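Local coordinates for protein putative metal-dependent hydrolase (Parabacteroides distasonis ATCC 8503, PDB 3KL7) that binds two zinc ions in a metallo-beta-lactamase-like fold and is probably a metal-dependent hydrolase of unidentified substrate, at residues A[60-74]-A[86-100]. Numbering follows the deposited sequence.
Sequences YTTFPKADIILITHE and AVEKSDTEIIANENS. With ZN (zinc ion), chain C.
The salt bridge between D67 and K89 heads the contact: NZ of K89 stands 2.9 Å from OD1 of D67 and meets it from above the carboxylate plane, 61° out of it. A water joins the same ammonium, weakly, to OD2 of D67, which also accepts from S48 N in the next strand. T92 OG1 accepts a nearly straight bond from K89 N and donates to A66 O, a separation too short for its exact length to be trusted. With OG1 turned beside the backbone N for these bonds, CG2 of T92 stands anti to that N and rests on I69 CD1, 3.8 Å away. Strands 68-71 and 93-96 run parallel, as their 15° angle shows, and bonds such as I95 N to I69 O (2.8 Å) pair them. At the far end N99 ND2 reaches the syn side of E74 OE1 at 3.0 Å, with amide and carboxylate planes 85° apart. Apolar packing divides by face: L70 CD1 lies 3.8 Å from I95 CG2, while I71 CB meets A96 CB on the other face. V87 CG1 approaches I69 CD1, closing the beta-alpha-beta crossover through helix 81-87. Polar ties thus bracket a largely apolar strand pair, and strand 68-71 runs on to H73, whose NE2 binds zinc alongside H75, H140 and D162.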
ATOM      1  N   TYR A  60      -4.886 -14.127 -10.655  1.00 17.37           N
ATOM      2  CA  TYR A  60      -3.678 -13.367 -11.074  1.00 17.43           C
ATOM      3  C   TYR A  60      -3.021 -13.880 -12.365  1.00 17.97           C
ATOM      4  O   TYR A  60      -2.083 -13.277 -12.850  1.00 18.12           O
ATOM      5  CB  TYR A  60      -2.647 -13.307  -9.924  1.00 16.79           C
ATOM      6  CG  TYR A  60      -2.959 -12.227  -8.896  1.00 15.78           C
ATOM      7  CD1 TYR A  60      -3.860 -12.450  -7.873  1.00 14.52           C
ATOM      8  CD2 TYR A  60      -2.366 -10.980  -8.975  1.00 14.62           C
ATOM      9  CE1 TYR A  60      -4.148 -11.470  -6.963  1.00 13.53           C
ATOM     10  CE2 TYR A  60      -2.652 -10.010  -8.083  1.00 14.56           C
ATOM     11  CZ  TYR A  60      -3.544 -10.253  -7.069  1.00 13.99           C
ATOM     12  OH  TYR A  60      -3.823  -9.234  -6.145  1.00 14.41           O
ATOM     13  N   THR A  61      -3.527 -14.979 -12.922  1.00 18.63           N
ATOM     14  CA  THR A  61      -3.035 -15.460 -14.237  1.00 19.41           C
ATOM     15  C   THR A  61      -3.562 -14.586 -15.393  1.00 20.01           C
ATOM     16  O   THR A  61      -3.005 -14.610 -16.503  1.00 20.11           O
ATOM     17  CB  THR A  61      -3.461 -16.936 -14.527  1.00 19.27           C
ATOM     18  OG1 THR A  61      -4.893 -17.022 -14.598  1.00 19.57           O
ATOM     19  CG2 THR A  61      -2.936 -17.883 -13.439  1.00 18.97           C
ATOM     20  N   THR A  62      -4.637 -13.828 -15.133  1.00 20.34           N
ATOM     21  CA  THR A  62      -5.251 -12.985 -16.163  1.00 20.80           C
ATOM     22  C   THR A  62      -4.626 -11.570 -16.233  1.00 20.85           C
ATOM     23  O   THR A  62      -4.907 -10.828 -17.152  1.00 21.05           O
ATOM     24  CB  THR A  62      -6.782 -12.835 -15.948  1.00 20.90           C
ATOM     25  OG1 THR A  62      -7.028 -12.054 -14.770  1.00 21.10           O
ATOM     26  CG2 THR A  62      -7.467 -14.219 -15.822  1.00 20.80           C
ATOM     27  N   PHE A  63      -3.788 -11.211 -15.260  1.00 20.89           N
ATOM     28  CA  PHE A  63      -3.092  -9.894 -15.301  1.00 20.85           C
ATOM     29  C   PHE A  63      -1.825  -9.977 -16.150  1.00 19.88           C
ATOM     30  O   PHE A  63      -1.277 -11.064 -16.351  1.00 19.44           O
ATOM     31  CB  PHE A  63      -2.697  -9.412 -13.874  1.00 21.37           C
ATOM     32  CG  PHE A  63      -3.871  -9.071 -12.988  1.00 23.16           C
ATOM     33  CD1 PHE A  63      -4.892  -8.242 -13.440  1.00 25.14           C
ATOM     34  CD2 PHE A  63      -3.946  -9.567 -11.690  1.00 24.17           C
ATOM     35  CE1 PHE A  63      -5.978  -7.932 -12.612  1.00 25.42           C
ATOM     36  CE2 PHE A  63      -5.034  -9.256 -10.857  1.00 24.42           C
ATOM     37  CZ  PHE A  63      -6.036  -8.448 -11.315  1.00 24.91           C
ATOM     38  N   PRO A  64      -1.345  -8.821 -16.645  1.00 19.19           N
ATOM     39  CA  PRO A  64      -0.030  -8.814 -17.269  1.00 18.69           C
ATOM     40  C   PRO A  64       1.024  -9.159 -16.219  1.00 17.97           C
ATOM     41  O   PRO A  64       0.770  -8.993 -15.001  1.00 17.32           O
ATOM     42  CB  PRO A  64       0.128  -7.353 -17.759  1.00 18.83           C
ATOM     43  CG  PRO A  64      -0.792  -6.567 -16.915  1.00 18.82           C
ATOM     44  CD  PRO A  64      -1.953  -7.474 -16.625  1.00 19.12           C
ATOM     45  N   LYS A  65       2.180  -9.644 -16.666  1.00 16.96           N
ATOM     46  CA  LYS A  65       3.192 -10.110 -15.742  1.00 16.43           C
ATOM     47  C   LYS A  65       3.864  -8.939 -15.031  1.00 16.61           C
ATOM     48  O   LYS A  65       4.223  -7.932 -15.660  1.00 17.12           O
ATOM     49  CB  LYS A  65       4.217 -10.987 -16.453  1.00 15.89           C
ATOM     50  CG  LYS A  65       3.612 -12.253 -17.130  1.00 14.99           C
ATOM     51  CD  LYS A  65       2.775 -13.121 -16.146  1.00 13.40           C
ATOM     52  CE  LYS A  65       2.302 -14.405 -16.814  1.00 13.43           C
ATOM     53  NZ  LYS A  65       1.334 -15.178 -15.981  1.00 13.24           N
ATOM     54  N   ALA A  66       4.014  -9.077 -13.709  1.00 16.29           N
ATOM     55  CA  ALA A  66       4.619  -8.050 -12.873  1.00 16.27           C
ATOM     56  C   ALA A  66       6.067  -7.761 -13.260  1.00 16.08           C
ATOM     57  O   ALA A  66       6.882  -8.668 -13.390  1.00 16.28           O
ATOM     58  CB  ALA A  66       4.559  -8.474 -11.409  1.00 15.80           C
ATOM     59  N   ASP A  67       6.377  -6.496 -13.446  1.00 16.26           N
ATOM     60  CA  ASP A  67       7.762  -6.062 -13.475  1.00 16.55           C
ATOM     61  C   ASP A  67       8.267  -5.969 -12.036  1.00 16.07           C
ATOM     62  O   ASP A  67       9.453  -6.193 -11.760  1.00 16.12           O
ATOM     63  CB  ASP A  67       7.883  -4.707 -14.156  1.00 17.02           C
ATOM     64  CG  ASP A  67       7.627  -4.781 -15.653  1.00 17.92           C
ATOM     65  OD1 ASP A  67       8.500  -5.289 -16.373  1.00 18.74           O
ATOM     66  OD2 ASP A  67       6.548  -4.324 -16.107  1.00 19.37           O
ATOM     67  N   ILE A  68       7.357  -5.652 -11.124  1.00 15.59           N
ATOM     68  CA  ILE A  68       7.695  -5.481  -9.732  1.00 15.70           C
ATOM     69  C   ILE A  68       6.596  -5.999  -8.842  1.00 16.14           C
ATOM     70  O   ILE A  68       5.420  -5.747  -9.107  1.00 16.35           O
ATOM     71  CB  ILE A  68       7.916  -3.982  -9.392  1.00 15.92           C
ATOM     72  CG1 ILE A  68       9.056  -3.416 -10.256  1.00 16.50           C
ATOM     73  CG2 ILE A  68       8.236  -3.801  -7.876  1.00 12.97           C
ATOM     74  CD1 ILE A  68       9.250  -1.932 -10.092  1.00 19.22           C
ATOM     75  N   ILE A  69       6.980  -6.726  -7.773  1.00 16.16           N
ATOM     76  CA  ILE A  69       6.037  -7.143  -6.728  1.00 16.20           C
ATOM     77  C   ILE A  69       6.500  -6.596  -5.393  1.00 17.14           C
ATOM     78  O   ILE A  69       7.620  -6.855  -4.950  1.00 18.00           O
ATOM     79  CB  ILE A  69       5.891  -8.704  -6.646  1.00 16.42           C
ATOM     80  CG1 ILE A  69       5.433  -9.268  -8.023  1.00 14.69           C
ATOM     81  CG2 ILE A  69       4.883  -9.119  -5.471  1.00 13.83           C
ATOM     82  CD1 ILE A  69       5.492 -10.767  -8.137  1.00 12.25           C
ATOM     83  N   LEU A  70       5.637  -5.813  -4.770  1.00 17.77           N
ATOM     84  CA  LEU A  70       5.905  -5.208  -3.471  1.00 18.08           C
ATOM     85  C   LEU A  70       5.152  -5.983  -2.382  1.00 16.98           C
ATOM     86  O   LEU A  70       3.934  -6.107  -2.454  1.00 16.80           O
ATOM     87  CB  LEU A  70       5.365  -3.778  -3.451  1.00 19.03           C
ATOM     88  CG  LEU A  70       6.298  -2.616  -3.545  1.00 21.88           C
ATOM     89  CD1 LEU A  70       7.418  -2.731  -2.490  1.00 22.12           C
ATOM     90  CD2 LEU A  70       6.862  -2.534  -4.939  1.00 24.59           C
ATOM     91  N   ILE A  71       5.858  -6.465  -1.378  1.00 15.96           N
ATOM     92  CA  ILE A  71       5.196  -7.050  -0.204  1.00 16.03           C
ATOM     93  C   ILE A  71       5.415  -6.182   1.035  1.00 16.55           C
ATOM     94  O   ILE A  71       6.563  -5.885   1.401  1.00 17.33           O
ATOM     95  CB  ILE A  71       5.701  -8.459   0.107  1.00 15.30           C
ATOM     96  CG1 ILE A  71       5.641  -9.338  -1.136  1.00 14.89           C
ATOM     97  CG2 ILE A  71       4.872  -9.072   1.251  1.00 15.35           C
ATOM     98  CD1 ILE A  71       4.286  -9.330  -1.829  1.00 16.05           C
ATOM     99  N   THR A  72       4.315  -5.777   1.683  1.00 16.64           N
ATOM    100  CA  THR A  72       4.396  -4.962   2.930  1.00 16.35           C
ATOM    101  C   THR A  72       4.759  -5.817   4.166  1.00 16.86           C
ATOM    102  O   THR A  72       5.592  -5.409   4.995  1.00 17.32           O
ATOM    103  CB  THR A  72       3.070  -4.258   3.217  1.00 16.53           C
ATOM    104  OG1 THR A  72       2.025  -5.233   3.308  1.00 15.81           O
ATOM    105  CG2 THR A  72       2.739  -3.240   2.122  1.00 14.24           C
ATOM    106  N   HIS A  73       4.128  -6.985   4.302  1.00 16.90           N
ATOM    107  CA  HIS A  73       4.441  -7.893   5.417  1.00 16.88           C
ATOM    108  C   HIS A  73       3.902  -9.281   5.173  1.00 16.97           C
ATOM    109  O   HIS A  73       3.229  -9.521   4.169  1.00 17.20           O
ATOM    110  CB  HIS A  73       3.942  -7.323   6.772  1.00 17.38           C
ATOM    111  CG  HIS A  73       2.450  -7.217   6.887  1.00 17.75           C
ATOM    112  ND1 HIS A  73       1.697  -6.390   6.080  1.00 18.86           N
ATOM    113  CD2 HIS A  73       1.579  -7.810   7.736  1.00 18.67           C
ATOM    114  CE1 HIS A  73       0.422  -6.496   6.418  1.00 19.76           C
ATOM    115  NE2 HIS A  73       0.324  -7.353   7.419  1.00 18.29           N
ATOM    116  N   GLU A  74       4.186 -10.189   6.118  1.00 16.75           N
ATOM    117  CA  GLU A  74       4.133 -11.639   5.893  1.00 16.58           C
ATOM    118  C   GLU A  74       2.770 -12.317   6.090  1.00 16.38           C
ATOM    119  O   GLU A  74       2.612 -13.473   5.746  1.00 15.53           O
ATOM    120  CB  GLU A  74       5.145 -12.317   6.823  1.00 17.23           C
ATOM    121  CG  GLU A  74       4.678 -12.424   8.264  1.00 16.89           C
ATOM    122  CD  GLU A  74       5.814 -12.557   9.238  1.00 17.39           C
ATOM    123  OE1 GLU A  74       6.421 -11.519   9.602  1.00 16.39           O
ATOM    124  OE2 GLU A  74       6.096 -13.699   9.658  1.00 17.67           O
ATOM    125  N   ALA A  86       1.690 -16.867 -10.097  1.00 21.27           N
ATOM    126  CA  ALA A  86       0.738 -16.731 -11.170  1.00 20.68           C
ATOM    127  C   ALA A  86       1.002 -15.476 -11.997  1.00 20.32           C
ATOM    128  O   ALA A  86       0.621 -15.410 -13.166  1.00 20.00           O
ATOM    129  CB  ALA A  86      -0.687 -16.716 -10.609  1.00 20.75           C
ATOM    130  N   VAL A  87       1.664 -14.488 -11.394  1.00 19.79           N
ATOM    131  CA  VAL A  87       1.838 -13.207 -12.041  1.00 19.73           C
ATOM    132  C   VAL A  87       3.304 -12.836 -12.351  1.00 19.98           C
ATOM    133  O   VAL A  87       3.550 -11.846 -13.051  1.00 20.10           O
ATOM    134  CB  VAL A  87       1.205 -12.066 -11.192  1.00 19.93           C
ATOM    135  CG1 VAL A  87       2.007 -11.840  -9.904  1.00 19.38           C
ATOM    136  CG2 VAL A  87       1.110 -10.764 -12.014  1.00 19.75           C
ATOM    137  N   GLU A  88       4.273 -13.616 -11.844  1.00 19.90           N
ATOM    138  CA  GLU A  88       5.695 -13.283 -12.056  1.00 19.61           C
ATOM    139  C   GLU A  88       6.218 -13.732 -13.428  1.00 19.42           C
ATOM    140  O   GLU A  88       5.637 -14.585 -14.084  1.00 19.43           O
ATOM    141  CB  GLU A  88       6.594 -13.832 -10.908  1.00 19.62           C
ATOM    142  CG  GLU A  88       6.763 -15.365 -10.856  1.00 19.87           C
ATOM    143  CD  GLU A  88       7.605 -15.865  -9.613  1.00 20.44           C
ATOM    144  OE1 GLU A  88       8.202 -15.028  -8.869  1.00 20.94           O
ATOM    145  OE2 GLU A  88       7.661 -17.081  -9.404  1.00 19.90           O
ATOM    146  N   LYS A  89       7.296 -13.103 -13.858  1.00 19.64           N
ATOM    147  CA  LYS A  89       8.046 -13.536 -15.033  1.00 20.04           C
ATOM    148  C   LYS A  89       9.510 -13.625 -14.609  1.00 20.23           C
ATOM    149  O   LYS A  89       9.836 -13.341 -13.458  1.00 19.94           O
ATOM    150  CB  LYS A  89       7.849 -12.565 -16.229  1.00 19.94           C
ATOM    151  CG  LYS A  89       8.274 -11.140 -15.967  1.00 20.39           C
ATOM    152  CD  LYS A  89       7.772 -10.162 -17.070  1.00 20.30           C
ATOM    153  CE  LYS A  89       8.104  -8.687 -16.696  1.00 20.32           C
ATOM    154  NZ  LYS A  89       7.322  -7.714 -17.471  1.00 20.78           N
ATOM    155  N   SER A  90      10.389 -14.029 -15.515  1.00 20.61           N
ATOM    156  CA  SER A  90      11.751 -14.347 -15.116  1.00 21.04           C
ATOM    157  C   SER A  90      12.516 -13.127 -14.594  1.00 20.77           C
ATOM    158  O   SER A  90      13.370 -13.263 -13.730  1.00 20.89           O
ATOM    159  CB  SER A  90      12.521 -15.041 -16.257  1.00 21.33           C
ATOM    160  OG  SER A  90      12.559 -14.242 -17.426  1.00 22.66           O
ATOM    161  N   ASP A  91      12.195 -11.941 -15.102  1.00 20.81           N
ATOM    162  CA  ASP A  91      12.915 -10.714 -14.686  1.00 21.05           C
ATOM    163  C   ASP A  91      12.125  -9.817 -13.683  1.00 20.30           C
ATOM    164  O   ASP A  91      12.480  -8.658 -13.469  1.00 20.44           O
ATOM    165  CB  ASP A  91      13.394  -9.896 -15.926  1.00 21.80           C
ATOM    166  CG  ASP A  91      12.238  -9.421 -16.817  1.00 23.80           C
ATOM    167  OD1 ASP A  91      11.084  -9.797 -16.556  1.00 25.67           O
ATOM    168  OD2 ASP A  91      12.495  -8.662 -17.785  1.00 27.00           O
ATOM    169  N   THR A  92      11.076 -10.373 -13.066  1.00 19.22           N
ATOM    170  CA  THR A  92      10.348  -9.677 -12.021  1.00 18.53           C
ATOM    171  C   THR A  92      11.257  -9.417 -10.808  1.00 18.51           C
ATOM    172  O   THR A  92      11.958 -10.278 -10.394  1.00 18.44           O
ATOM    173  CB  THR A  92       9.144 -10.506 -11.524  1.00 18.03           C
ATOM    174  OG1 THR A  92       8.193 -10.661 -12.571  1.00 17.72           O
ATOM    175  CG2 THR A  92       8.477  -9.829 -10.344  1.00 16.88           C
ATOM    176  N   GLU A  93      11.225  -8.205 -10.267  1.00 18.72           N
ATOM    177  CA  GLU A  93      11.943  -7.908  -9.013  0.50 18.82           C
ATOM    178  C   GLU A  93      10.940  -7.830  -7.875  1.00 18.56           C
ATOM    179  O   GLU A  93      10.001  -7.026  -7.913  1.00 19.00           O
ATOM    180  CB  GLU A  93      12.732  -6.582  -9.109  0.50 18.81           C
ATOM    181  CG  GLU A  93      13.594  -6.251  -7.826  0.50 19.49           C
ATOM    182  CD  GLU A  93      14.857  -7.128  -7.697  0.50 20.46           C
ATOM    183  OE1 GLU A  93      15.903  -6.765  -8.293  0.50 20.99           O
ATOM    184  OE2 GLU A  93      14.802  -8.173  -6.987  0.50 20.52           O
ATOM    185  N   ILE A  94      11.139  -8.676  -6.864  1.00 17.99           N
ATOM    186  CA  ILE A  94      10.295  -8.668  -5.663  1.00 17.35           C
ATOM    187  C   ILE A  94      10.983  -7.783  -4.604  1.00 17.53           C
ATOM    188  O   ILE A  94      12.154  -7.986  -4.306  1.00 18.48           O
ATOM    189  CB  ILE A  94      10.115 -10.106  -5.110  1.00 17.01           C
ATOM    190  CG1 ILE A  94       9.431 -10.989  -6.167  1.00 16.83           C
ATOM    191  CG2 ILE A  94       9.303 -10.096  -3.789  1.00 15.79           C
ATOM    192  CD1 ILE A  94       9.368 -12.475  -5.805  1.00 15.50           C
ATOM    193  N   ILE A  95      10.262  -6.784  -4.079  1.00 17.22           N
ATOM    194  CA  ILE A  95      10.777  -5.920  -2.991  1.00 17.35           C
ATOM    195  C   ILE A  95       9.903  -6.157  -1.746  1.00 17.57           C
ATOM    196  O   ILE A  95       8.690  -6.003  -1.813  1.00 18.07           O
ATOM    197  CB  ILE A  95      10.735  -4.374  -3.371  1.00 17.57           C
ATOM    198  CG1 ILE A  95      11.763  -4.043  -4.475  1.00 19.37           C
ATOM    199  CG2 ILE A  95      11.107  -3.510  -2.158  1.00 16.90           C
ATOM    200  CD1 ILE A  95      11.445  -4.630  -5.836  1.00 19.55           C
ATOM    201  N   ALA A  96      10.515  -6.535  -0.618  1.00 16.77           N
ATOM    202  CA  ALA A  96       9.729  -7.001   0.551  1.00 16.48           C
ATOM    203  C   ALA A  96      10.406  -6.674   1.887  1.00 16.37           C
ATOM    204  O   ALA A  96      11.576  -6.311   1.926  1.00 16.32           O
ATOM    205  CB  ALA A  96       9.488  -8.512   0.446  1.00 15.58           C
ATOM    206  N   ASN A  97       9.653  -6.794   2.981  1.00 16.01           N
ATOM    207  CA  ASN A  97      10.247  -6.713   4.299  1.00 16.05           C
ATOM    208  C   ASN A  97      11.025  -7.990   4.535  1.00 16.01           C
ATOM    209  O   ASN A  97      10.853  -8.951   3.819  1.00 16.10           O
ATOM    210  CB  ASN A  97       9.180  -6.478   5.398  1.00 16.05           C
ATOM    211  CG  ASN A  97       8.263  -7.681   5.607  1.00 15.56           C
ATOM    212  OD1 ASN A  97       7.923  -8.386   4.656  1.00 15.00           O
ATOM    213  ND2 ASN A  97       7.850  -7.918   6.879  1.00 14.09           N
ATOM    214  N   GLU A  98      11.883  -7.990   5.534  1.00 16.48           N
ATOM    215  CA  GLU A  98      12.801  -9.088   5.733  1.00 16.76           C
ATOM    216  C   GLU A  98      12.091 -10.444   5.954  1.00 16.55           C
ATOM    217  O   GLU A  98      12.440 -11.440   5.328  1.00 16.38           O
ATOM    218  CB  GLU A  98      13.741  -8.778   6.880  1.00 17.50           C
ATOM    219  CG  GLU A  98      14.575  -9.981   7.331  1.00 20.53           C
ATOM    220  CD  GLU A  98      15.721  -9.606   8.262  1.00 23.00           C
ATOM    221  OE1 GLU A  98      15.778  -8.458   8.723  1.00 24.54           O
ATOM    222  OE2 GLU A  98      16.571 -10.476   8.529  1.00 27.82           O
ATOM    223  N   ASN A  99      11.094 -10.477   6.835  1.00 16.16           N
ATOM    224  CA  ASN A  99      10.407 -11.726   7.129  1.00 15.46           C
ATOM    225  C   ASN A  99       9.722 -12.333   5.898  1.00 15.92           C
ATOM    226  O   ASN A  99       9.712 -13.563   5.736  1.00 15.63           O
ATOM    227  CB  ASN A  99       9.386 -11.534   8.245  1.00 15.54           C
ATOM    228  CG  ASN A  99      10.010 -11.493   9.586  1.00 14.26           C
ATOM    229  OD1 ASN A  99      11.224 -11.494   9.712  1.00 14.15           O
ATOM    230  ND2 ASN A  99       9.195 -11.454  10.606  1.00 13.63           N
ATOM    231  N   SER A 100       9.150 -11.489   5.030  1.00 16.24           N
ATOM    232  CA  SER A 100       8.450 -12.006   3.845  1.00 16.92           C
ATOM    233  C   SER A 100       9.449 -12.566   2.834  1.00 17.47           C
ATOM    234  O   SER A 100       9.229 -13.643   2.257  1.00 17.79           O
ATOM    235  CB  SER A 100       7.570 -10.938   3.203  1.00 17.62           C
ATOM    236  OG  SER A 100       6.459 -10.608   4.040  1.00 17.74           O
TER
HETATM  237 ZN    ZN C 302      -1.448  -7.786   8.809  1.00 32.06          ZN
HETATM  238  O   HOH W   1       4.990  -5.814 -17.845  1.00 33.76           O
HETATM  239  O   HOH W   2      12.071  -5.410 -13.535  1.00 28.77           O
HETATM  240  O   HOH W   3      -2.721  -8.878   7.648  1.00 37.88           O